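Local coordinates for protein PlyP35 (Listeria phage P35, PDB 6S3Y) that probably binds the Listeria cell wall through its two SH3-like repeats, as the C-terminal targeting part of a phage endolysin, at residues 14-19 against 26-31; 40-45 against 59-64; 66-71 against 79-84. One frame throughout, in Å; residues are numbered along the deposited sequence.

All three contacts are partly buried and lie in one small all-beta region. The centre of interaction 1 is about 8 Å from the centre of the chain. It joins two strands of a hairpin and mixes aromatic stacking on one face with polar side-chain bonds. Interaction 3, its centre about 14 Å from that of the chain, is also a hairpin, held mostly by backbone hydrogen bonds. In interaction 2 a turn meets strand 56-63 and its end, mainly through histidine and tyrosine rings, and half its touching residues are exposed. Interactions 2 and 3 reach one sheet, where strands 36-41 and 78-89 are neighbours; interaction 1 belongs to another. Gln17 meets Tyr61, and Ile82 packs against Ile62.

Interaction 1: residues 14-19 against 26-31; sequences GYFQDK and KSVRQW
Phe16 and Trp31 form the tight part of this contact. The Phe16 ring and the six-membered ring of Trp31 make an offset stack, with centroids 4.3 Å apart and planes tilted by 28°. Trp31 CH2 sits over the centre of the phenyl face. The Phe16 CG lies anti to the backbone N, beside the carbonyl carbon (chi1 -171°), and the ring there lies against the indole. Phe16 CB also lies over the face of the indole. Val28 CG1 closes in obliquely, 3.9 Å from Phe16 CD2. Ile62 and Leu39 add apolar cover to Phe16.

The backbones pair as an antiparallel hairpin with a classic beta bulge. Val28 and Arg29 both face Phe16, and Phe16 O accepts from both of their amides. Val28 N lies 2.7 Å from Phe16 O in a bent bond (131°). The Arg29 N bond is straighter and lies on a lone pair. Arg29 sends its guanidinium away to a salt bridge with Asp53.

The face of Tyr15 and Gln30 is more polar. There Ser27 OG donates to a lone pair of Gln17 OE1 at 2.6 Å and accepts from Gln30 NE2. These two bonds tie three side chains together. The solvent side holds exposed Lys26 and partly exposed Asp18. Asp18 N gives to Lys26 O, while Lys26 N approaches Asp18 OD1 from above the carboxylate plane, 2.9 Å away. Lys26 NZ stays 5.9 Å from Asp18 OD2.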
loop_
_atom_site.group_PDB
_atom_site.type_symbol
_atom_site.label_atom_id
_atom_site.label_comp_id
_atom_site.label_asym_id
_atom_site.label_seq_id
_atom_site.Cartn_x
_atom_site.Cartn_y
_atom_site.Cartn_z
ATOM N N GLY A 14 3.545 -4.870 2.026
ATOM C CA GLY A 14 2.971 -3.680 2.694
ATOM C C GLY A 14 3.789 -2.451 2.362
ATOM O O GLY A 14 5.004 -2.567 2.100
ATOM N N TYR A 15 3.162 -1.277 2.406
ATOM C CA TYR A 15 3.747 -0.028 1.873
ATOM C C TYR A 15 4.176 0.854 3.051
ATOM O O TYR A 15 3.311 1.379 3.753
ATOM C CB TYR A 15 2.739 0.618 0.917
ATOM C CG TYR A 15 2.411 -0.305 -0.219
ATOM C CD1 TYR A 15 3.231 -0.387 -1.332
ATOM C CD2 TYR A 15 1.331 -1.165 -0.127
ATOM C CE1 TYR A 15 2.956 -1.287 -2.343
ATOM C CE2 TYR A 15 1.047 -2.070 -1.144
ATOM C CZ TYR A 15 1.866 -2.128 -2.252
ATOM O OH TYR A 15 1.617 -3.033 -3.247
ATOM N N PHE A 16 5.481 0.955 3.267
ATOM C CA PHE A 16 6.091 1.841 4.293
ATOM C C PHE A 16 6.508 3.122 3.578
ATOM O O PHE A 16 7.582 3.146 2.940
ATOM C CB PHE A 16 7.229 1.096 4.986
ATOM C CG PHE A 16 7.844 1.743 6.196
ATOM C CD1 PHE A 16 7.093 1.983 7.342
ATOM C CD2 PHE A 16 9.190 2.050 6.210
ATOM C CE1 PHE A 16 7.692 2.505 8.476
ATOM C CE2 PHE A 16 9.789 2.585 7.344
ATOM C CZ PHE A 16 9.034 2.803 8.467
ATOM N N GLN A 17 5.623 4.116 3.582
ATOM C CA GLN A 17 5.741 5.332 2.726
ATOM C C GLN A 17 6.455 6.440 3.493
ATOM O O GLN A 17 6.472 6.385 4.739
ATOM C CB GLN A 17 4.337 5.781 2.269
ATOM C CG GLN A 17 3.558 4.743 1.463
ATOM C CD GLN A 17 4.269 4.329 0.188
ATOM O OE1 GLN A 17 4.899 3.262 0.118
ATOM N NE2 GLN A 17 4.194 5.187 -0.819
ATOM N N ASP A 18 7.004 7.434 2.790
ATOM C CA ASP A 18 7.732 8.561 3.432
ATOM C C ASP A 18 6.735 9.527 4.083
ATOM O O ASP A 18 7.194 10.414 4.821
ATOM C CB ASP A 18 8.684 9.248 2.451
ATOM C CG ASP A 18 8.031 9.897 1.242
ATOM O OD1 ASP A 18 6.841 9.664 0.996
ATOM O OD2 ASP A 18 8.741 10.626 0.534
ATOM N N LYS A 19 5.437 9.355 3.844
ATOM C CA LYS A 19 4.346 10.180 4.417
ATOM C C LYS A 19 3.182 9.278 4.748
ATOM O O LYS A 19 3.032 8.246 4.089
ATOM C CB LYS A 19 3.816 11.168 3.381
ATOM C CG LYS A 19 4.848 12.095 2.792
ATOM C CD LYS A 19 4.408 12.776 1.545
ATOM C CE LYS A 19 5.566 13.519 0.927
ATOM N NZ LYS A 19 5.092 14.285 -0.251
ATOM N N LYS A 26 6.517 8.342 -1.555
ATOM C CA LYS A 26 7.527 7.365 -2.042
ATOM C C LYS A 26 7.612 6.242 -1.021
ATOM O O LYS A 26 7.435 6.509 0.168
ATOM C CB LYS A 26 8.891 8.040 -2.210
ATOM C CG LYS A 26 8.962 9.005 -3.380
ATOM C CD LYS A 26 10.103 9.963 -3.307
ATOM C CE LYS A 26 10.248 10.721 -4.609
ATOM N NZ LYS A 26 11.496 11.517 -4.608
ATOM N N SER A 27 7.905 5.033 -1.475
ATOM C CA SER A 27 8.104 3.863 -0.594
ATOM C C SER A 27 9.490 3.964 0.051
ATOM O O SER A 27 10.483 4.003 -0.662
ATOM C CB SER A 27 7.917 2.578 -1.347
ATOM O OG SER A 27 6.555 2.445 -1.741
ATOM N N VAL A 28 9.542 4.053 1.366
ATOM C CA VAL A 28 10.811 3.866 2.133
ATOM C C VAL A 28 11.136 2.366 2.135
ATOM O O VAL A 28 12.297 2.020 1.918
ATOM C CB VAL A 28 10.669 4.442 3.550
ATOM C CG1 VAL A 28 11.881 4.127 4.392
ATOM C CG2 VAL A 28 10.427 5.939 3.504
ATOM N N ARG A 29 10.137 1.520 2.369
ATOM C CA ARG A 29 10.238 0.046 2.232
ATOM C C ARG A 29 8.946 -0.484 1.601
ATOM O O ARG A 29 7.864 0.038 1.919
ATOM C CB ARG A 29 10.415 -0.668 3.579
ATOM C CG ARG A 29 11.728 -0.365 4.276
ATOM C CD ARG A 29 12.933 -1.004 3.646
ATOM N NE ARG A 29 14.142 -0.770 4.434
ATOM C CZ ARG A 29 14.963 0.259 4.277
ATOM N NH1 ARG A 29 14.723 1.186 3.373
ATOM N NH2 ARG A 29 16.057 0.377 5.000
ATOM N N GLN A 30 9.067 -1.518 0.778
ATOM C CA GLN A 30 7.970 -2.409 0.386
ATOM C C GLN A 30 8.281 -3.742 1.043
ATOM O O GLN A 30 9.029 -4.538 0.465
ATOM C CB GLN A 30 7.833 -2.383 -1.139
ATOM C CG GLN A 30 7.190 -1.090 -1.617
ATOM C CD GLN A 30 6.924 -1.034 -3.096
ATOM O OE1 GLN A 30 7.069 -2.018 -3.808
ATOM N NE2 GLN A 30 6.575 0.157 -3.570
ATOM N N TRP A 31 7.757 -3.932 2.244
ATOM C CA TRP A 31 8.070 -5.088 3.100
ATOM C C TRP A 31 7.245 -6.292 2.638
ATOM O O TRP A 31 5.997 -6.218 2.668
ATOM C CB TRP A 31 7.774 -4.772 4.567
ATOM C CG TRP A 31 8.809 -3.965 5.295
ATOM C CD1 TRP A 31 10.169 -4.076 5.249
ATOM C CD2 TRP A 31 8.532 -2.963 6.293
ATOM N NE1 TRP A 31 10.750 -3.192 6.118
ATOM C CE2 TRP A 31 9.769 -2.515 6.791
ATOM C CE3 TRP A 31 7.351 -2.419 6.817
ATOM C CZ2 TRP A 31 9.863 -1.539 7.775
ATOM C CZ3 TRP A 31 7.440 -1.469 7.803
ATOM C CH2 TRP A 31 8.677 -1.040 8.275
#

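Interaction 2: residues 40-45 against 59-64; sequences TKHNSH and RGYIYH
His64 N donates to His45 O at 2.8 Å, from above the carbonyl plane, where the turn after strand 36-41 meets the end of strand 56-63. The same oxygen, His45 O, takes a weak bond from His64 ND1 at 3.4 Å. It also lies over one face of the Tyr63 ring. The His64 CG sits between the backbone N and the carbonyl carbon (chi1 75°), which brings ND1 back toward this oxygen.

His45, Tyr63 and His64 form an aromatic cluster. Tyr63 OH comes to the edge of the His45 ring, 3.4 Å from His45 CD2. The His45 and Tyr63 side chains run side by side in the same direction.

At the other end, Tyr61 turns an edge to the face of His42, with planes at 66°. Tyr61 CE2 stands over the centre of the imidazole, 3.7 Å from His42 CE1. The turn between is braced from within: Asn43 OD1 accepts from His45 N in an Asx turn, and Lys41 NZ bonds weakly to Asn43 O and Ser44 O.

Strand 46-53 pairs with both strands 36-41 and 56-63. Its Trp46 meets Tyr63 edge-to-face, as does Phe87 of strand 78-89.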
loop_
_atom_site.group_PDB
_atom_site.type_symbol
_atom_site.label_atom_id
_atom_site.label_comp_id
_atom_site.label_asym_id
_atom_site.label_seq_id
_atom_site.Cartn_x
_atom_site.Cartn_y
_atom_site.Cartn_z
ATOM N N THR A 40 5.477 2.437 15.876
ATOM C CA THR A 40 4.718 3.170 16.912
ATOM C C THR A 40 3.419 3.631 16.266
ATOM O O THR A 40 3.481 4.101 15.104
ATOM C CB THR A 40 5.581 4.289 17.508
ATOM O OG1 THR A 40 6.795 3.715 17.978
ATOM C CG2 THR A 40 4.884 4.991 18.647
ATOM N N LYS A 41 2.298 3.501 16.974
ATOM C CA LYS A 41 1.012 4.032 16.466
ATOM C C LYS A 41 1.181 5.541 16.206
ATOM O O LYS A 41 1.727 6.195 17.063
ATOM C CB LYS A 41 -0.121 3.781 17.459
ATOM C CG LYS A 41 -1.527 3.922 16.870
ATOM C CD LYS A 41 -1.874 2.824 15.933
ATOM C CE LYS A 41 -3.340 2.882 15.525
ATOM N NZ LYS A 41 -3.512 2.799 14.049
ATOM N N HIS A 42 0.779 6.009 15.026
ATOM C CA HIS A 42 0.969 7.406 14.581
ATOM C C HIS A 42 -0.356 8.152 14.683
ATOM O O HIS A 42 -0.348 9.291 15.152
ATOM C CB HIS A 42 1.555 7.463 13.178
ATOM C CG HIS A 42 1.616 8.832 12.607
ATOM N ND1 HIS A 42 2.402 9.825 13.111
ATOM C CD2 HIS A 42 0.952 9.364 11.571
ATOM C CE1 HIS A 42 2.214 10.928 12.413
ATOM N NE2 HIS A 42 1.335 10.666 11.447
ATOM N N ASN A 43 -1.433 7.555 14.193
ATOM C CA ASN A 43 -2.815 8.085 14.368
ATOM C C ASN A 43 -3.785 6.907 14.252
ATOM O O ASN A 43 -3.321 5.771 14.345
ATOM C CB ASN A 43 -3.114 9.249 13.423
ATOM C CG ASN A 43 -3.279 8.887 11.967
ATOM O OD1 ASN A 43 -3.175 7.716 11.590
ATOM N ND2 ASN A 43 -3.467 9.888 11.123
ATOM N N SER A 44 -5.075 7.142 14.081
ATOM C CA SER A 44 -6.087 6.054 14.078
ATOM C C SER A 44 -5.820 5.066 12.942
ATOM O O SER A 44 -6.143 3.906 13.121
ATOM C CB SER A 44 -7.489 6.591 14.001
ATOM O OG SER A 44 -7.617 7.361 12.832
ATOM N N HIS A 45 -5.247 5.487 11.818
ATOM C CA HIS A 45 -5.137 4.674 10.586
ATOM C C HIS A 45 -3.684 4.332 10.245
ATOM O O HIS A 45 -3.500 3.555 9.293
ATOM C CB HIS A 45 -5.871 5.373 9.434
ATOM C CG HIS A 45 -7.353 5.245 9.531
ATOM N ND1 HIS A 45 -8.075 5.791 10.577
ATOM C CD2 HIS A 45 -8.259 4.645 8.724
ATOM C CE1 HIS A 45 -9.361 5.510 10.421
ATOM N NE2 HIS A 45 -9.496 4.807 9.299
ATOM N N ARG A 59 12.468 7.792 8.362
ATOM C CA ARG A 59 11.141 7.540 8.959
ATOM C C ARG A 59 10.176 7.111 7.850
ATOM O O ARG A 59 10.225 7.674 6.752
ATOM C CB ARG A 59 10.630 8.772 9.710
ATOM C CG ARG A 59 9.261 8.571 10.330
ATOM C CD ARG A 59 8.949 9.575 11.422
ATOM N NE ARG A 59 9.862 9.470 12.547
ATOM C CZ ARG A 59 9.756 8.605 13.539
ATOM N NH1 ARG A 59 8.803 7.694 13.562
ATOM N NH2 ARG A 59 10.669 8.611 14.491
ATOM N N GLY A 60 9.294 6.178 8.161
ATOM C CA GLY A 60 8.192 5.808 7.268
ATOM C C GLY A 60 6.891 5.638 8.014
ATOM O O GLY A 60 6.871 5.718 9.262
ATOM N N TYR A 61 5.831 5.412 7.237
ATOM C CA TYR A 61 4.444 5.313 7.718
ATOM C C TYR A 61 3.775 4.146 6.990
ATOM O O TYR A 61 3.882 4.067 5.762
ATOM C CB TYR A 61 3.705 6.628 7.434
ATOM C CG TYR A 61 4.338 7.828 8.087
ATOM C CD1 TYR A 61 5.361 8.525 7.466
ATOM C CD2 TYR A 61 3.931 8.243 9.337
ATOM C CE1 TYR A 61 5.979 9.614 8.085
ATOM C CE2 TYR A 61 4.510 9.336 9.964
ATOM C CZ TYR A 61 5.546 10.018 9.336
ATOM O OH TYR A 61 6.173 11.078 9.915
ATOM N N ILE A 62 3.038 3.323 7.723
ATOM C CA ILE A 62 2.342 2.177 7.111
ATOM C C ILE A 62 0.925 2.097 7.662
ATOM O O ILE A 62 0.713 2.291 8.873
ATOM C CB ILE A 62 3.164 0.875 7.294
ATOM C CG1 ILE A 62 2.491 -0.288 6.567
ATOM C CG2 ILE A 62 3.411 0.566 8.755
ATOM C CD1 ILE A 62 3.429 -1.447 6.273
ATOM N N TYR A 63 -0.024 1.821 6.779
ATOM C CA TYR A 63 -1.468 1.833 7.102
ATOM C C TYR A 63 -1.787 0.683 8.038
ATOM O O TYR A 63 -1.160 -0.376 7.916
ATOM C CB TYR A 63 -2.225 1.813 5.780
ATOM C CG TYR A 63 -3.704 2.058 5.887
ATOM C CD1 TYR A 63 -4.215 3.344 5.847
ATOM C CD2 TYR A 63 -4.592 1.003 5.978
ATOM C CE1 TYR A 63 -5.584 3.582 5.870
ATOM C CE2 TYR A 63 -5.959 1.220 5.998
ATOM C CZ TYR A 63 -6.455 2.514 5.936
ATOM O OH TYR A 63 -7.795 2.718 5.989
ATOM N N HIS A 64 -2.719 0.876 8.961
ATOM C CA HIS A 64 -2.924 0.008 10.153
ATOM C C HIS A 64 -3.249 -1.425 9.726
ATOM O O HIS A 64 -2.799 -2.357 10.418
ATOM C CB HIS A 64 -3.997 0.592 11.068
ATOM C CG HIS A 64 -5.381 0.426 10.565
ATOM N ND1 HIS A 64 -5.904 1.151 9.485
ATOM C CD2 HIS A 64 -6.342 -0.408 10.965
ATOM C CE1 HIS A 64 -7.141 0.773 9.270
ATOM N NE2 HIS A 64 -7.438 -0.172 10.164
#

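Interaction 3: residues 66-71 against 79-84; sequences MAKVTS and NATINA
Lys68 and Thr81 face each other as a hydrogen-bonded pair, and both of their backbone groups are used. Lys68 N gives to Thr81 O at 2.9 Å in a nearly straight bond of 174°. Thr81 N returns one to Lys68 O. The two side chains lie side by side, with Lys68 CE 4.0 Å from Thr81 CB. A bend at chi3 of Lys68 (61°) sets CE beside the threonine.

Nearer the start of the first strand, Asn83 N donates to Met66 O. It comes from well above the carbonyl plane, 61° out of it. Ile82 CA adds a CA-H...O contact to the same oxygen. Asn83 ND2 donates to Ser65 O. Met66 is a selenomethionine here, and its side chain leads away from residues 79-84, toward Phe22 and His85.

At the far end Asn79 O accepts from both residues of the bulge. Thr70 N donates to Asn79 O at 2.9 Å; the bond from Ser71 N to Asn79 O is weak, at 3.4 Å. Asn79 N closes the pair by donating to Ser71 O. Water 1 links the two threonine hydroxyls, lying 2.6 Å from Thr70 OG1 and 2.9 Å from Thr81 OG1.

On the other face Ala67 CB meets Ala80 CB, a small apolar contact. Ala67 also touches Leu39 and Tyr47. Strand 78-89 pairs with strand 36-41 as well as with 67-72. Thr70 and Ser71 both face Asn79, which makes a classic beta bulge in the antiparallel hairpin of strands 67-72 and 78-89.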
loop_
_atom_site.group_PDB
_atom_site.type_symbol
_atom_site.label_atom_id
_atom_site.label_comp_id
_atom_site.label_asym_id
_atom_site.label_seq_id
_atom_site.Cartn_x
_atom_site.Cartn_y
_atom_site.Cartn_z
HETATM N N MSE A 66 -2.095 -3.103 7.330
HETATM C CA MSE A 66 -0.913 -3.789 6.825
HETATM C C MSE A 66 0.070 -4.183 7.941
HETATM O O MSE A 66 1.161 -4.683 7.648
HETATM C CB MSE A 66 -0.216 -2.935 5.776
HETATM C CG MSE A 66 -1.114 -2.586 4.635
HETATM SE SE MSE A 66 -0.323 -1.240 3.526
HETATM C CE MSE A 66 -1.734 -1.041 2.183
ATOM N N ALA A 67 -0.305 -3.982 9.204
ATOM C CA ALA A 67 0.568 -4.304 10.320
ATOM C C ALA A 67 -0.233 -4.987 11.425
ATOM O O ALA A 67 -1.150 -4.373 11.968
ATOM C CB ALA A 67 1.257 -3.069 10.863
ATOM N N LYS A 68 0.139 -6.216 11.752
ATOM C CA LYS A 68 -0.500 -7.036 12.806
ATOM C C LYS A 68 0.387 -6.955 14.051
ATOM O O LYS A 68 1.516 -7.465 13.996
ATOM C CB LYS A 68 -0.665 -8.467 12.261
ATOM C CG LYS A 68 -1.376 -9.445 13.170
ATOM C CD LYS A 68 -1.365 -10.860 12.583
ATOM C CE LYS A 68 0.054 -11.379 12.408
ATOM N NZ LYS A 68 0.122 -12.760 11.883
ATOM N N VAL A 69 -0.088 -6.318 15.109
ATOM C CA VAL A 69 0.690 -6.117 16.370
ATOM C C VAL A 69 0.668 -7.439 17.177
ATOM O O VAL A 69 -0.416 -7.917 17.475
ATOM C CB VAL A 69 0.114 -4.962 17.216
ATOM C CG1 VAL A 69 0.810 -4.856 18.559
ATOM C CG2 VAL A 69 0.185 -3.644 16.526
ATOM N N THR A 70 1.827 -7.978 17.487
ATOM C CA THR A 70 2.005 -9.258 18.235
ATOM C C THR A 70 2.416 -8.997 19.690
ATOM O O THR A 70 2.103 -9.841 20.536
ATOM C CB THR A 70 2.972 -10.172 17.478
ATOM O OG1 THR A 70 4.247 -9.526 17.344
ATOM C CG2 THR A 70 2.481 -10.489 16.077
ATOM N N SER A 71 3.045 -7.852 19.993
ATOM C CA SER A 71 3.411 -7.490 21.390
ATOM C C SER A 71 3.632 -5.975 21.534
ATOM O O SER A 71 3.866 -5.298 20.497
ATOM C CB SER A 71 4.624 -8.257 21.839
ATOM O OG SER A 71 5.732 -7.975 21.004
ATOM N N ASN A 79 5.698 -4.430 18.420
ATOM C CA ASN A 79 6.347 -5.390 17.496
ATOM C C ASN A 79 5.220 -5.911 16.605
ATOM O O ASN A 79 4.150 -6.234 17.157
ATOM C CB ASN A 79 7.128 -6.434 18.270
ATOM C CG ASN A 79 7.961 -5.813 19.368
ATOM O OD1 ASN A 79 8.872 -5.001 19.143
ATOM N ND2 ASN A 79 7.602 -6.163 20.588
ATOM N N ALA A 80 5.420 -5.895 15.293
ATOM C CA ALA A 80 4.337 -6.207 14.340
ATOM C C ALA A 80 4.863 -7.060 13.197
ATOM O O ALA A 80 6.078 -6.981 12.883
ATOM C CB ALA A 80 3.700 -4.938 13.798
ATOM N N THR A 81 3.955 -7.805 12.580
ATOM C CA THR A 81 4.189 -8.589 11.353
ATOM C C THR A 81 3.451 -7.919 10.197
ATOM O O THR A 81 2.296 -7.566 10.374
ATOM C CB THR A 81 3.723 -10.041 11.574
ATOM O OG1 THR A 81 4.506 -10.530 12.662
ATOM C CG2 THR A 81 3.902 -10.903 10.334
ATOM N N ILE A 82 4.109 -7.726 9.071
ATOM C CA ILE A 82 3.479 -7.092 7.883
ATOM C C ILE A 82 2.438 -8.034 7.280
ATOM O O ILE A 82 2.736 -9.234 7.030
ATOM C CB ILE A 82 4.543 -6.641 6.871
ATOM C CG1 ILE A 82 5.507 -5.653 7.519
ATOM C CG2 ILE A 82 3.903 -6.069 5.620
ATOM C CD1 ILE A 82 4.800 -4.542 8.322
ATOM N N ASN A 83 1.252 -7.487 7.056
ATOM C CA ASN A 83 0.122 -8.096 6.303
ATOM C C ASN A 83 0.009 -7.380 4.958
ATOM O O ASN A 83 -0.518 -6.251 4.915
ATOM C CB ASN A 83 -1.153 -8.024 7.146
ATOM C CG ASN A 83 -2.359 -8.554 6.417
ATOM O OD1 ASN A 83 -2.398 -9.719 6.072
ATOM N ND2 ASN A 83 -3.336 -7.709 6.150
ATOM N N ALA A 84 0.541 -7.975 3.914
ATOM C CA ALA A 84 0.574 -7.408 2.554
ATOM C C ALA A 84 -0.847 -7.339 1.969
ATOM O O ALA A 84 -1.537 -8.333 1.996
ATOM C CB ALA A 84 1.526 -8.185 1.680
HETATM O O HOH W 1 5.632 -9.536 15.089
#